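Local coordinates for protein probable oxidoreductase (PDB 4B7C) that probably catalyses an NADP-dependent oxidation or reduction, as a medium-chain dehydrogenase/reductase with a Rossmann-fold cofactor domain, at residues 93-98 against 121-126; 126-131 against 305-310; 236-241 against 265-270; 142-147 against 274-279. All blocks are in the same frame, centred on the assembly; numbering follows the deposited sequence.

Interaction 1: 93-98 against 121-126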
loop_
_atom_site.group_PDB
_atom_site.type_symbol
_atom_site.label_atom_id
_atom_site.label_comp_id
_atom_site.label_asym_id
_atom_site.label_seq_id
_atom_site.Cartn_x
_atom_site.Cartn_y
_atom_site.Cartn_z
ATOM N N GLY B 93 -1.816 43.768 10.758
ATOM C CA GLY B 93 -0.576 43.936 9.986
ATOM C C GLY B 93 0.157 42.637 9.702
ATOM O O GLY B 93 0.984 42.579 8.782
ATOM N N ASP B 94 -0.142 41.598 10.483
ATOM C CA ASP B 94 0.379 40.254 10.203
ATOM C C ASP B 94 -0.129 39.779 8.851
ATOM O O ASP B 94 -1.283 40.017 8.493
ATOM C CB ASP B 94 -0.063 39.222 11.253
ATOM C CG ASP B 94 0.647 39.382 12.590
ATOM O OD1 ASP B 94 1.641 40.133 12.666
ATOM O OD2 ASP B 94 0.192 38.746 13.568
ATOM N N TYR B 95 0.736 39.088 8.119
ATOM C CA TYR B 95 0.318 38.314 6.967
ATOM C C TYR B 95 0.214 36.857 7.384
ATOM O O TYR B 95 1.091 36.324 8.063
ATOM C CB TYR B 95 1.276 38.460 5.788
ATOM C CG TYR B 95 1.149 39.796 5.112
ATOM C CD1 TYR B 95 1.794 40.922 5.632
ATOM C CD2 TYR B 95 0.362 39.959 3.975
ATOM C CE1 TYR B 95 1.680 42.167 5.029
ATOM C CE2 TYR B 95 0.239 41.196 3.368
ATOM C CZ TYR B 95 0.900 42.296 3.902
ATOM O OH TYR B 95 0.785 43.527 3.298
ATOM N N VAL B 96 -0.869 36.219 6.952
ATOM C CA VAL B 96 -1.158 34.850 7.338
ATOM C C VAL B 96 -1.462 33.948 6.142
ATOM O O VAL B 96 -1.937 34.408 5.099
ATOM C CB VAL B 96 -2.348 34.766 8.332
ATOM C CG1 VAL B 96 -2.012 35.436 9.640
ATOM C CG2 VAL B 96 -3.635 35.367 7.744
ATOM N N ASN B 97 -1.164 32.664 6.325
ATOM C CA ASN B 97 -1.574 31.580 5.431
ATOM C C ASN B 97 -2.653 30.789 6.139
ATOM O O ASN B 97 -2.540 30.482 7.319
ATOM C CB ASN B 97 -0.391 30.661 5.102
ATOM C CG ASN B 97 -0.782 29.453 4.255
ATOM O OD1 ASN B 97 -1.581 28.612 4.675
ATOM N ND2 ASN B 97 -0.187 29.343 3.075
ATOM N N GLY B 98 -3.720 30.472 5.433
ATOM C CA GLY B 98 -4.829 29.707 6.026
ATOM C C GLY B 98 -5.937 29.439 5.035
ATOM O O GLY B 98 -5.836 29.806 3.858
ATOM N N ALA B 121 10.171 36.434 1.043
ATOM C CA ALA B 121 9.781 35.811 -0.196
ATOM C C ALA B 121 8.562 36.524 -0.687
ATOM O O ALA B 121 7.825 37.072 0.111
ATOM C CB ALA B 121 9.464 34.333 0.023
ATOM N N PRO B 122 8.334 36.502 -1.998
ATOM C CA PRO B 122 7.090 37.067 -2.485
ATOM C C PRO B 122 5.860 36.341 -1.907
ATOM O O PRO B 122 5.903 35.129 -1.686
ATOM C CB PRO B 122 7.160 36.860 -3.990
ATOM C CG PRO B 122 8.500 36.312 -4.302
ATOM C CD PRO B 122 9.137 35.851 -3.045
ATOM N N LEU B 123 4.806 37.106 -1.653
ATOM C CA LEU B 123 3.600 36.604 -1.002
ATOM C C LEU B 123 3.031 35.343 -1.656
ATOM O O LEU B 123 2.716 34.409 -0.946
ATOM C CB LEU B 123 2.515 37.675 -0.933
ATOM C CG LEU B 123 2.496 38.577 0.302
ATOM C CD1 LEU B 123 1.203 39.389 0.300
ATOM C CD2 LEU B 123 2.540 37.724 1.569
ATOM N N PRO B 124 2.926 35.314 -2.997
ATOM C CA PRO B 124 2.358 34.143 -3.637
ATOM C C PRO B 124 3.169 32.876 -3.436
ATOM O O PRO B 124 2.611 31.790 -3.521
ATOM C CB PRO B 124 2.373 34.507 -5.123
ATOM C CG PRO B 124 2.426 35.983 -5.164
ATOM C CD PRO B 124 3.267 36.356 -3.985
ATOM N N ARG B 125 4.461 33.021 -3.146
ATOM C CA ARG B 125 5.325 31.873 -2.912
ATOM C C ARG B 125 4.965 31.112 -1.620
ATOM O O ARG B 125 5.289 29.934 -1.461
ATOM C CB ARG B 125 6.799 32.272 -2.889
ATOM C CG ARG B 125 7.711 31.051 -2.854
ATOM C CD ARG B 125 8.926 31.179 -3.744
ATOM N NE ARG B 125 8.605 31.647 -5.088
ATOM C CZ ARG B 125 9.364 32.471 -5.807
ATOM N NH1 ARG B 125 10.505 32.961 -5.326
ATOM N NH2 ARG B 125 8.967 32.823 -7.018
ATOM N N TYR B 126 4.286 31.797 -0.712
ATOM C CA TYR B 126 3.768 31.159 0.500
ATOM C C TYR B 126 2.526 30.301 0.206
ATOM O O TYR B 126 1.914 29.749 1.117
ATOM C CB TYR B 126 3.452 32.203 1.576
ATOM C CG TYR B 126 4.712 32.744 2.207
ATOM C CD1 TYR B 126 5.465 31.961 3.066
ATOM C CD2 TYR B 126 5.144 34.026 1.933
ATOM C CE1 TYR B 126 6.629 32.445 3.644
ATOM C CE2 TYR B 126 6.293 34.522 2.509
ATOM C CZ TYR B 126 7.049 33.734 3.354
ATOM O OH TYR B 126 8.183 34.268 3.930
#
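The carboxamide nitrogen ND2 of Asn-97 reaches the backbone carbonyl O of Tyr-126 at 2.9 Å, but the N-H points well off the line to the acceptor, with an angle of 123° at the hydrogen, and the bond is weak. Its reach depends on the first torsion: CG of Asn-97 stands anti to the backbone N (chi1 176°), which carries the amide out from the strand toward the 3-10 segment that starts at Leu-123. Asparagine suits this buried place because it is short and can offer an N-H to a carbonyl from a side chain that also packs on Tyr-114 and Val-116. Two residues earlier on the same side of the strand, Tyr-95 makes the apolar half of the contact. CE2 of its ring lies 3.7 Å from CD1 of Leu-123, and CD2 of the ring is 3.9 Å from CD2 of the same leucine. The two side chains cross at about a right angle; both leucine methyls lie near CD2 of the ring, at an oblique approach. Beyond this pair, Leu-123 also packs on Glu-46 and Tyr-47 of strand 41-49, and the hydroxyl of Tyr-126 bonds to the carbonyl of Asp-117. The contact thus fastens the connection between strand 114-116 and helix 132-145 to a strand of the GroES-like N-terminal domain, typical of medium-chain dehydrogenases/reductases.

Interaction 2: 126-131 against 305-310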
loop_
_atom_site.group_PDB
_atom_site.type_symbol
_atom_site.label_atom_id
_atom_site.label_comp_id
_atom_site.label_asym_id
_atom_site.label_seq_id
_atom_site.Cartn_x
_atom_site.Cartn_y
_atom_site.Cartn_z
ATOM N N TYR B 126 4.286 31.797 -0.712
ATOM C CA TYR B 126 3.768 31.159 0.500
ATOM C C TYR B 126 2.526 30.301 0.206
ATOM O O TYR B 126 1.914 29.749 1.117
ATOM C CB TYR B 126 3.452 32.203 1.576
ATOM C CG TYR B 126 4.712 32.744 2.207
ATOM C CD1 TYR B 126 5.465 31.961 3.066
ATOM C CD2 TYR B 126 5.144 34.026 1.933
ATOM C CE1 TYR B 126 6.629 32.445 3.644
ATOM C CE2 TYR B 126 6.293 34.522 2.509
ATOM C CZ TYR B 126 7.049 33.734 3.354
ATOM O OH TYR B 126 8.183 34.268 3.930
ATOM N N LEU B 127 2.161 30.217 -1.073
ATOM C CA LEU B 127 1.130 29.281 -1.536
ATOM C C LEU B 127 1.720 28.177 -2.391
ATOM O O LEU B 127 0.992 27.300 -2.844
ATOM C CB LEU B 127 0.065 30.010 -2.345
ATOM C CG LEU B 127 -0.753 31.019 -1.580
ATOM C CD1 LEU B 127 -1.727 31.670 -2.558
ATOM C CD2 LEU B 127 -1.466 30.331 -0.432
ATOM N N SER B 128 3.022 28.244 -2.651
ATOM C CA SER B 128 3.678 27.278 -3.516
ATOM C C SER B 128 4.785 26.561 -2.762
ATOM O O SER B 128 4.500 25.782 -1.854
ATOM C CB SER B 128 4.186 27.920 -4.822
ATOM O OG SER B 128 5.127 28.934 -4.570
ATOM N N ALA B 129 6.039 26.832 -3.111
ATOM C CA ALA B 129 7.175 26.137 -2.496
ATOM C C ALA B 129 7.239 26.348 -0.978
ATOM O O ALA B 129 7.645 25.441 -0.226
ATOM C CB ALA B 129 8.474 26.568 -3.154
ATOM N N LEU B 130 6.812 27.530 -0.527
ATOM C CA LEU B 130 6.777 27.847 0.914
ATOM C C LEU B 130 5.352 27.761 1.463
ATOM O O LEU B 130 5.028 28.309 2.523
ATOM C CB LEU B 130 7.363 29.245 1.186
ATOM C CG LEU B 130 8.873 29.350 0.934
ATOM C CD1 LEU B 130 9.357 30.817 1.004
ATOM C CD2 LEU B 130 9.695 28.459 1.853
ATOM N N GLY B 131 4.489 27.081 0.711
ATOM C CA GLY B 131 3.119 26.809 1.109
ATOM C C GLY B 131 2.816 25.310 1.157
ATOM O O GLY B 131 3.711 24.478 1.278
ATOM N N SER B 305 11.037 27.856 -7.820
ATOM C CA SER B 305 9.588 27.852 -7.704
ATOM C C SER B 305 8.916 28.768 -8.719
ATOM O O SER B 305 9.195 29.962 -8.781
ATOM C CB SER B 305 9.166 28.277 -6.295
ATOM O OG SER B 305 7.763 28.126 -6.120
ATOM N N ARG B 306 7.977 28.213 -9.477
ATOM C CA ARG B 306 7.200 29.016 -10.438
ATOM C C ARG B 306 5.735 29.128 -10.029
ATOM O O ARG B 306 5.065 28.130 -9.757
ATOM C CB ARG B 306 7.281 28.535 -11.909
ATOM C CG ARG B 306 6.888 27.092 -12.159
ATOM C CD ARG B 306 7.212 26.673 -13.594
ATOM N NE ARG B 306 6.811 27.666 -14.604
ATOM C CZ ARG B 306 6.567 27.374 -15.876
ATOM N NH1 ARG B 306 6.666 26.122 -16.303
ATOM N NH2 ARG B 306 6.203 28.342 -16.716
ATOM N N GLU B 307 5.235 30.357 -10.045
ATOM C CA GLU B 307 3.822 30.614 -9.818
ATOM C C GLU B 307 3.166 31.210 -11.060
ATOM O O GLU B 307 3.723 32.083 -11.723
ATOM C CB GLU B 307 3.613 31.543 -8.627
ATOM C CG GLU B 307 4.100 30.969 -7.302
ATOM C CD GLU B 307 5.592 31.149 -7.085
ATOM O OE1 GLU B 307 6.150 32.128 -7.611
ATOM O OE2 GLU B 307 6.211 30.308 -6.402
ATOM N N ASP B 308 1.984 30.700 -11.380
ATOM C CA ASP B 308 1.161 31.245 -12.455
ATOM C C ASP B 308 0.058 32.085 -11.829
ATOM O O ASP B 308 -0.922 31.548 -11.302
ATOM C CB ASP B 308 0.573 30.112 -13.318
ATOM C CG ASP B 308 -0.244 30.625 -14.495
ATOM O OD1 ASP B 308 -0.019 31.772 -14.940
ATOM O OD2 ASP B 308 -1.118 29.864 -14.980
ATOM N N ILE B 309 0.217 33.403 -11.906
ATOM C CA ILE B 309 -0.683 34.336 -11.232
ATOM C C ILE B 309 -1.723 34.925 -12.172
ATOM O O ILE B 309 -1.390 35.592 -13.151
ATOM C CB ILE B 309 0.092 35.475 -10.549
ATOM C CG1 ILE B 309 0.943 34.902 -9.421
ATOM C CG2 ILE B 309 -0.871 36.507 -9.964
ATOM C CD1 ILE B 309 2.083 35.818 -8.999
ATOM N N VAL B 310 -2.983 34.636 -11.879
ATOM C CA VAL B 310 -4.118 35.166 -12.632
ATOM C C VAL B 310 -4.850 36.151 -11.745
ATOM O O VAL B 310 -5.017 35.907 -10.545
ATOM C CB VAL B 310 -5.114 34.063 -13.061
ATOM C CG1 VAL B 310 -6.393 34.673 -13.623
ATOM C CG2 VAL B 310 -4.461 33.098 -14.044
#
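A type I beta turn, Ser-128 to Gly-131, leads into helix 132-145 and meets the start of strand 307-311 through a cluster of two serines and a glutamate. OG of Ser-128 donates to OE2 of Glu-307 at 2.5 Å, a short bond that arrives on the anti side of the carboxylate and 22° out of its plane. The same oxygen takes a second bond from Ser-305, two residues earlier in the loop leading into the strand: OG of Ser-305 lies 2.7 Å from Glu-307 OE2 and approaches nearly along the C-O axis. Two hydroxyl donors thus grip one carboxylate oxygen, while the other, OE1, has a charged partner in Arg-125, and the group is held from both of its oxygens. Glutamate has the length for this, and its chain bends at chi2 (82°) to bring OE2 to the hydroxyl of Ser-128. The strand concerned pairs in parallel with strand 331-335, where the C-terminal chain returns to the mixed sheet that also holds strands 41-49 and 77-85, as in medium-chain dehydrogenases/reductases, whose C-terminal end rejoins the GroES-like domain. Beside the polar cluster, CB of Ala-129 sits 3.4 Å from OG of Ser-305, two small side chains that let the turn and the loop close in. At the end of the turn the backbone N of Gly-131 bonds to the carbonyl O of Ser-128 at 2.9 Å. Gly-131 takes the N-cap position, and glycine suits it because the carbonyl O of Tyr-126 occupies the space beside its CA.

Interaction 3: 236-241 against 265-270; sequences TRIAFK and YLSLLV
Ile-238 projects its longer branch against Ser-267 of the short helix 267-270, in the Rossmann-type domain. CG1 of Ile-238 lies 3.3 Å from OG of Ser-267, and CD1, at the tip of the same branch, is 3.5 Å from that oxygen. CD1 of Ile-238 also approaches CD2 of Leu-268, more loosely, at 4.2 Å. The touch on Ser-267 is a van der Waals contact between an aliphatic chain and a hydroxyl, whose polar need is met elsewhere: OG of Ser-267 is hydrogen-bonded to the backbone carbonyl of Leu-235, just before the segment. The serine is therefore well suited, being small enough to let the isoleucine close in and able to tie the helix to the chain that precedes strand 238-239. CG1 of Ile-238 occupies the place between the backbone N and the carbonyl carbon (chi1 59°), which directs the branch across to the helix, while the branched, apolar shape fills this buried position. Farther out, Ile-238 packs on Asn-271, and Leu-268 on Ala-273, both in the short connection from the helix to strand 274-277. Residues of segment 265-270 also meet the second subunit: Leu-266 packs on Ala-249 of that subunit and Leu-269 on its Met-278. The same connection is tied back to the helix by a hydrogen bond from ND2 of Asn-271 to the backbone O of Ser-267.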
loop_
_atom_site.group_PDB
_atom_site.type_symbol
_atom_site.label_atom_id
_atom_site.label_comp_id
_atom_site.label_asym_id
_atom_site.label_seq_id
_atom_site.Cartn_x
_atom_site.Cartn_y
_atom_site.Cartn_z
ATOM N N THR B 236 4.529 -1.897 -12.229
ATOM C CA THR B 236 5.221 -3.003 -12.919
ATOM C C THR B 236 6.746 -2.868 -12.884
ATOM O O THR B 236 7.460 -3.831 -13.165
ATOM C CB THR B 236 4.776 -3.143 -14.388
ATOM O OG1 THR B 236 5.236 -2.020 -15.154
ATOM C CG2 THR B 236 3.264 -3.228 -14.467
ATOM N N ARG B 237 7.246 -1.687 -12.522
ATOM C CA ARG B 237 8.689 -1.401 -12.590
ATOM C C ARG B 237 9.342 -1.050 -11.263
ATOM O O ARG B 237 10.522 -0.679 -11.223
ATOM C CB ARG B 237 8.938 -0.280 -13.602
ATOM C CG ARG B 237 8.529 -0.695 -15.007
ATOM C CD ARG B 237 9.213 -2.009 -15.481
ATOM N NE ARG B 237 9.081 -1.928 -16.903
ATOM C CZ ARG B 237 9.899 -1.281 -17.719
ATOM N NH1 ARG B 237 11.021 -0.709 -17.278
ATOM N NH2 ARG B 237 9.581 -1.254 -19.000
ATOM N N ILE B 238 8.588 -1.173 -10.173
ATOM C CA ILE B 238 9.146 -0.860 -8.857
ATOM C C ILE B 238 10.191 -1.885 -8.452
ATOM O O ILE B 238 10.121 -3.062 -8.829
ATOM C CB ILE B 238 8.073 -0.722 -7.743
ATOM C CG1 ILE B 238 7.248 -1.994 -7.573
ATOM C CG2 ILE B 238 7.114 0.428 -8.037
ATOM C CD1 ILE B 238 6.351 -1.973 -6.352
ATOM N N ALA B 239 11.174 -1.417 -7.700
ATOM C CA ALA B 239 12.233 -2.264 -7.184
ATOM C C ALA B 239 11.846 -2.921 -5.865
ATOM O O ALA B 239 10.866 -2.543 -5.223
ATOM C CB ALA B 239 13.494 -1.442 -6.967
ATOM N N PHE B 240 12.667 -3.884 -5.469
ATOM C CA PHE B 240 12.621 -4.485 -4.147
ATOM C C PHE B 240 12.646 -3.389 -3.065
ATOM O O PHE B 240 13.491 -2.498 -3.098
ATOM C CB PHE B 240 13.813 -5.445 -3.989
ATOM C CG PHE B 240 13.943 -6.057 -2.622
ATOM C CD1 PHE B 240 12.948 -6.890 -2.110
ATOM C CD2 PHE B 240 15.085 -5.837 -1.859
ATOM C CE1 PHE B 240 13.081 -7.464 -0.857
ATOM C CE2 PHE B 240 15.222 -6.410 -0.602
ATOM C CZ PHE B 240 14.221 -7.228 -0.101
ATOM N N LYS B 241 11.702 -3.475 -2.126
ATOM C CA LYS B 241 11.580 -2.525 -0.995
ATOM C C LYS B 241 11.269 -1.084 -1.437
ATOM O O LYS B 241 11.609 -0.116 -0.755
ATOM C CB LYS B 241 12.822 -2.560 -0.079
ATOM C CG LYS B 241 12.886 -3.838 0.764
ATOM C CD LYS B 241 13.936 -4.011 1.826
ATOM C CE LYS B 241 13.479 -4.872 3.006
ATOM N NZ LYS B 241 12.452 -4.282 3.910
ATOM N N TYR B 265 -1.337 -4.047 -8.243
ATOM C CA TYR B 265 -1.025 -3.784 -6.819
ATOM C C TYR B 265 -0.232 -4.919 -6.161
ATOM O O TYR B 265 0.528 -4.683 -5.232
ATOM C CB TYR B 265 -2.299 -3.488 -6.019
ATOM C CG TYR B 265 -3.001 -4.719 -5.515
ATOM C CD1 TYR B 265 -3.858 -5.446 -6.339
ATOM C CD2 TYR B 265 -2.812 -5.161 -4.212
ATOM C CE1 TYR B 265 -4.501 -6.582 -5.876
ATOM C CE2 TYR B 265 -3.440 -6.298 -3.741
ATOM C CZ TYR B 265 -4.284 -7.004 -4.569
ATOM O OH TYR B 265 -4.892 -8.129 -4.093
ATOM N N LEU B 266 -0.386 -6.140 -6.667
ATOM C CA LEU B 266 0.355 -7.297 -6.133
ATOM C C LEU B 266 1.851 -7.211 -6.378
ATOM O O LEU B 266 2.635 -7.969 -5.806
ATOM C CB LEU B 266 -0.205 -8.619 -6.670
ATOM C CG LEU B 266 -1.498 -9.082 -5.994
ATOM C CD1 LEU B 266 -2.073 -10.304 -6.706
ATOM C CD2 LEU B 266 -1.241 -9.381 -4.513
ATOM N N SER B 267 2.269 -6.269 -7.219
ATOM C CA SER B 267 3.693 -5.942 -7.331
ATOM C C SER B 267 4.267 -5.571 -5.962
ATOM O O SER B 267 5.449 -5.776 -5.692
ATOM C CB SER B 267 3.914 -4.799 -8.332
ATOM O OG SER B 267 5.299 -4.549 -8.474
ATOM N N LEU B 268 3.428 -5.007 -5.104
ATOM C CA LEU B 268 3.821 -4.693 -3.702
ATOM C C LEU B 268 4.188 -5.929 -2.901
ATOM O O LEU B 268 5.078 -5.892 -2.045
ATOM C CB LEU B 268 2.700 -3.955 -2.977
ATOM C CG LEU B 268 2.312 -2.574 -3.498
ATOM C CD1 LEU B 268 1.054 -2.072 -2.802
ATOM C CD2 LEU B 268 3.469 -1.597 -3.355
ATOM N N LEU B 269 3.526 -7.036 -3.211
ATOM C CA LEU B 269 3.878 -8.346 -2.639
ATOM C C LEU B 269 5.179 -8.891 -3.243
ATOM O O LEU B 269 6.132 -9.207 -2.531
ATOM C CB LEU B 269 2.727 -9.343 -2.854
ATOM C CG LEU B 269 2.949 -10.802 -2.425
ATOM C CD1 LEU B 269 3.385 -10.918 -0.983
ATOM C CD2 LEU B 269 1.662 -11.581 -2.626
ATOM N N VAL B 270 5.201 -9.010 -4.567
ATOM C CA VAL B 270 6.370 -9.545 -5.294
ATOM C C VAL B 270 7.663 -8.824 -4.921
ATOM O O VAL B 270 8.703 -9.442 -4.674
ATOM C CB VAL B 270 6.138 -9.444 -6.812
ATOM C CG1 VAL B 270 7.353 -9.960 -7.570
ATOM C CG2 VAL B 270 4.894 -10.228 -7.193
#

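Interaction 4: 142-147 against 274-279; sequences LDVGQP and RMEGMV
Val-144 spreads its two methyls over two residues of strand 274-277 and its continuation, and each methyl has its own partner. CG1 stands anti to the backbone N (chi1 -174°) and meets Glu-276 along its length: it is 3.8 Å from CB of Glu-276 and 3.9 Å from CD of the same residue. The extended glutamate crosses the methyl at a slant, and its CB, CG, CD and OE1 all lie about equally near it. CG2 of Val-144 turns instead to Met-278, lying 4.1 Å from its CB; the methionine then folds back at chi2 and chi3. A beta-branched valine suits the spot, since its short fork can touch both residues from a helix end. At the margin, OE1 of Gln-146 comes no nearer than 4.4 Å to NH1 of Arg-274 and stands obliquely to the guanidinium, a loose approach at an exposed position. The charged ends of the strand residues look to the dimer partner: Glu-276 forms a salt bridge with Arg-274 of the second subunit, and Arg-274 with Glu-276 of that subunit in return. Helix 132-145 thus ends against the outermost strand, within this chain, of the parallel Rossmann sheet, next to strand 242-246, whose Val-245 also touches Val-144, while strand 274-277 pairs antiparallel with a strand of the second subunit and carries the sheet across the interface.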
loop_
_atom_site.group_PDB
_atom_site.type_symbol
_atom_site.label_atom_id
_atom_site.label_comp_id
_atom_site.label_asym_id
_atom_site.label_seq_id
_atom_site.Cartn_x
_atom_site.Cartn_y
_atom_site.Cartn_z
ATOM N N LEU B 142 10.301 13.079 1.879
ATOM C CA LEU B 142 11.342 12.810 2.871
ATOM C C LEU B 142 10.903 11.916 4.030
ATOM O O LEU B 142 11.668 11.062 4.486
ATOM C CB LEU B 142 11.917 14.121 3.417
ATOM C CG LEU B 142 12.559 15.051 2.373
ATOM C CD1 LEU B 142 13.034 16.347 3.030
ATOM C CD2 LEU B 142 13.694 14.349 1.637
ATOM N N ASP B 143 9.687 12.115 4.521
ATOM C CA ASP B 143 9.212 11.321 5.665
ATOM C C ASP B 143 8.604 9.972 5.251
ATOM O O ASP B 143 8.792 8.978 5.929
ATOM C CB ASP B 143 8.212 12.101 6.515
ATOM C CG ASP B 143 7.919 11.404 7.834
ATOM O OD1 ASP B 143 8.855 11.281 8.654
ATOM O OD2 ASP B 143 6.759 10.973 8.025
ATOM N N VAL B 144 7.900 9.940 4.125
ATOM C CA VAL B 144 7.245 8.709 3.661
ATOM C C VAL B 144 8.065 7.973 2.582
ATOM O O VAL B 144 8.287 6.760 2.664
ATOM C CB VAL B 144 5.825 9.009 3.151
ATOM C CG1 VAL B 144 5.077 7.724 2.815
ATOM C CG2 VAL B 144 5.068 9.838 4.181
ATOM N N GLY B 145 8.532 8.703 1.576
ATOM C CA GLY B 145 9.359 8.109 0.519
ATOM C C GLY B 145 10.727 7.683 1.017
ATOM O O GLY B 145 11.276 6.683 0.569
ATOM N N GLN B 146 11.283 8.472 1.928
ATOM C CA GLN B 146 12.620 8.252 2.483
ATOM C C GLN B 146 13.666 7.907 1.410
ATOM O O GLN B 146 14.320 6.867 1.469
ATOM C CB GLN B 146 12.581 7.166 3.561
ATOM C CG GLN B 146 11.645 7.498 4.711
ATOM C CD GLN B 146 11.638 6.441 5.791
ATOM O OE1 GLN B 146 10.728 5.610 5.865
ATOM N NE2 GLN B 146 12.646 6.467 6.630
ATOM N N PRO B 147 13.841 8.797 0.430
ATOM C CA PRO B 147 14.805 8.498 -0.621
ATOM C C PRO B 147 16.227 8.520 -0.097
ATOM O O PRO B 147 16.539 9.260 0.827
ATOM C CB PRO B 147 14.585 9.635 -1.622
ATOM C CG PRO B 147 14.186 10.782 -0.764
ATOM C CD PRO B 147 13.348 10.180 0.337
ATOM N N ARG B 274 6.077 -0.933 -0.217
ATOM C CA ARG B 274 5.132 -0.215 0.629
ATOM C C ARG B 274 4.427 0.882 -0.151
ATOM O O ARG B 274 5.060 1.643 -0.892
ATOM C CB ARG B 274 5.879 0.379 1.825
ATOM C CG ARG B 274 5.044 1.264 2.731
ATOM C CD ARG B 274 5.907 1.966 3.764
ATOM N NE ARG B 274 6.663 1.014 4.568
ATOM C CZ ARG B 274 7.981 1.039 4.777
ATOM N NH1 ARG B 274 8.749 1.994 4.263
ATOM N NH2 ARG B 274 8.537 0.099 5.538
ATOM N N MET B 275 3.114 0.952 0.018
ATOM C CA MET B 275 2.309 2.021 -0.538
ATOM C C MET B 275 1.607 2.732 0.613
ATOM O O MET B 275 0.845 2.121 1.366
ATOM C CB MET B 275 1.277 1.502 -1.540
ATOM C CG MET B 275 0.415 2.586 -2.171
ATOM S SD MET B 275 -0.836 1.962 -3.310
ATOM C CE MET B 275 0.213 1.750 -4.720
ATOM N N GLU B 276 1.832 4.040 0.711
ATOM C CA GLU B 276 1.367 4.809 1.858
ATOM C C GLU B 276 0.840 6.190 1.499
ATOM O O GLU B 276 1.442 6.927 0.714
ATOM C CB GLU B 276 2.487 4.931 2.887
ATOM C CG GLU B 276 2.052 5.567 4.194
ATOM C CD GLU B 276 3.113 5.483 5.279
ATOM O OE1 GLU B 276 4.066 4.695 5.150
ATOM O OE2 GLU B 276 2.973 6.202 6.281
ATOM N N GLY B 277 -0.293 6.532 2.097
ATOM C CA GLY B 277 -0.905 7.832 1.906
ATOM C C GLY B 277 -0.446 8.844 2.942
ATOM O O GLY B 277 -0.050 8.480 4.049
ATOM N N MET B 278 -0.462 10.114 2.558
ATOM C CA MET B 278 -0.128 11.209 3.476
ATOM C C MET B 278 -0.943 12.449 3.176
ATOM O O MET B 278 -1.435 12.641 2.052
ATOM C CB MET B 278 1.370 11.545 3.452
ATOM C CG MET B 278 1.853 12.302 2.210
ATOM S SD MET B 278 1.450 14.066 2.179
ATOM C CE MET B 278 2.550 14.694 3.433
ATOM N N VAL B 279 -1.076 13.282 4.200
ATOM C CA VAL B 279 -1.762 14.567 4.108
ATOM C C VAL B 279 -0.903 15.613 4.842
ATOM O O VAL B 279 -0.438 15.362 5.959
ATOM C CB VAL B 279 -3.176 14.452 4.717
ATOM C CG1 VAL B 279 -3.689 15.778 5.204
ATOM C CG2 VAL B 279 -4.149 13.899 3.682
#

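How the interactions relate
Interactions 1 and 2 are neighbours, their centres 11 Å apart, and share Tyr-126; they also touch where CB of Ala-121 packs 3.7 Å from CD1 of Leu-130. Both reach the same mixed sheet, built from N-terminal strands and the C-terminal strands 307-311 and 331-335. Interactions 3 and 4 form a second pair on the Rossmann side, with centres 15 Å apart, joined where CD1 of Leu-268 meets CB of Met-275 at 3.8 Å, and both touch the second subunit. Helix 132-145 bridges the pairs: interaction 2 lies at its start and interaction 4 at its end, about 23 Å apart between centres. Interactions 1 and 3 are farthest separated, 41 Å between centres.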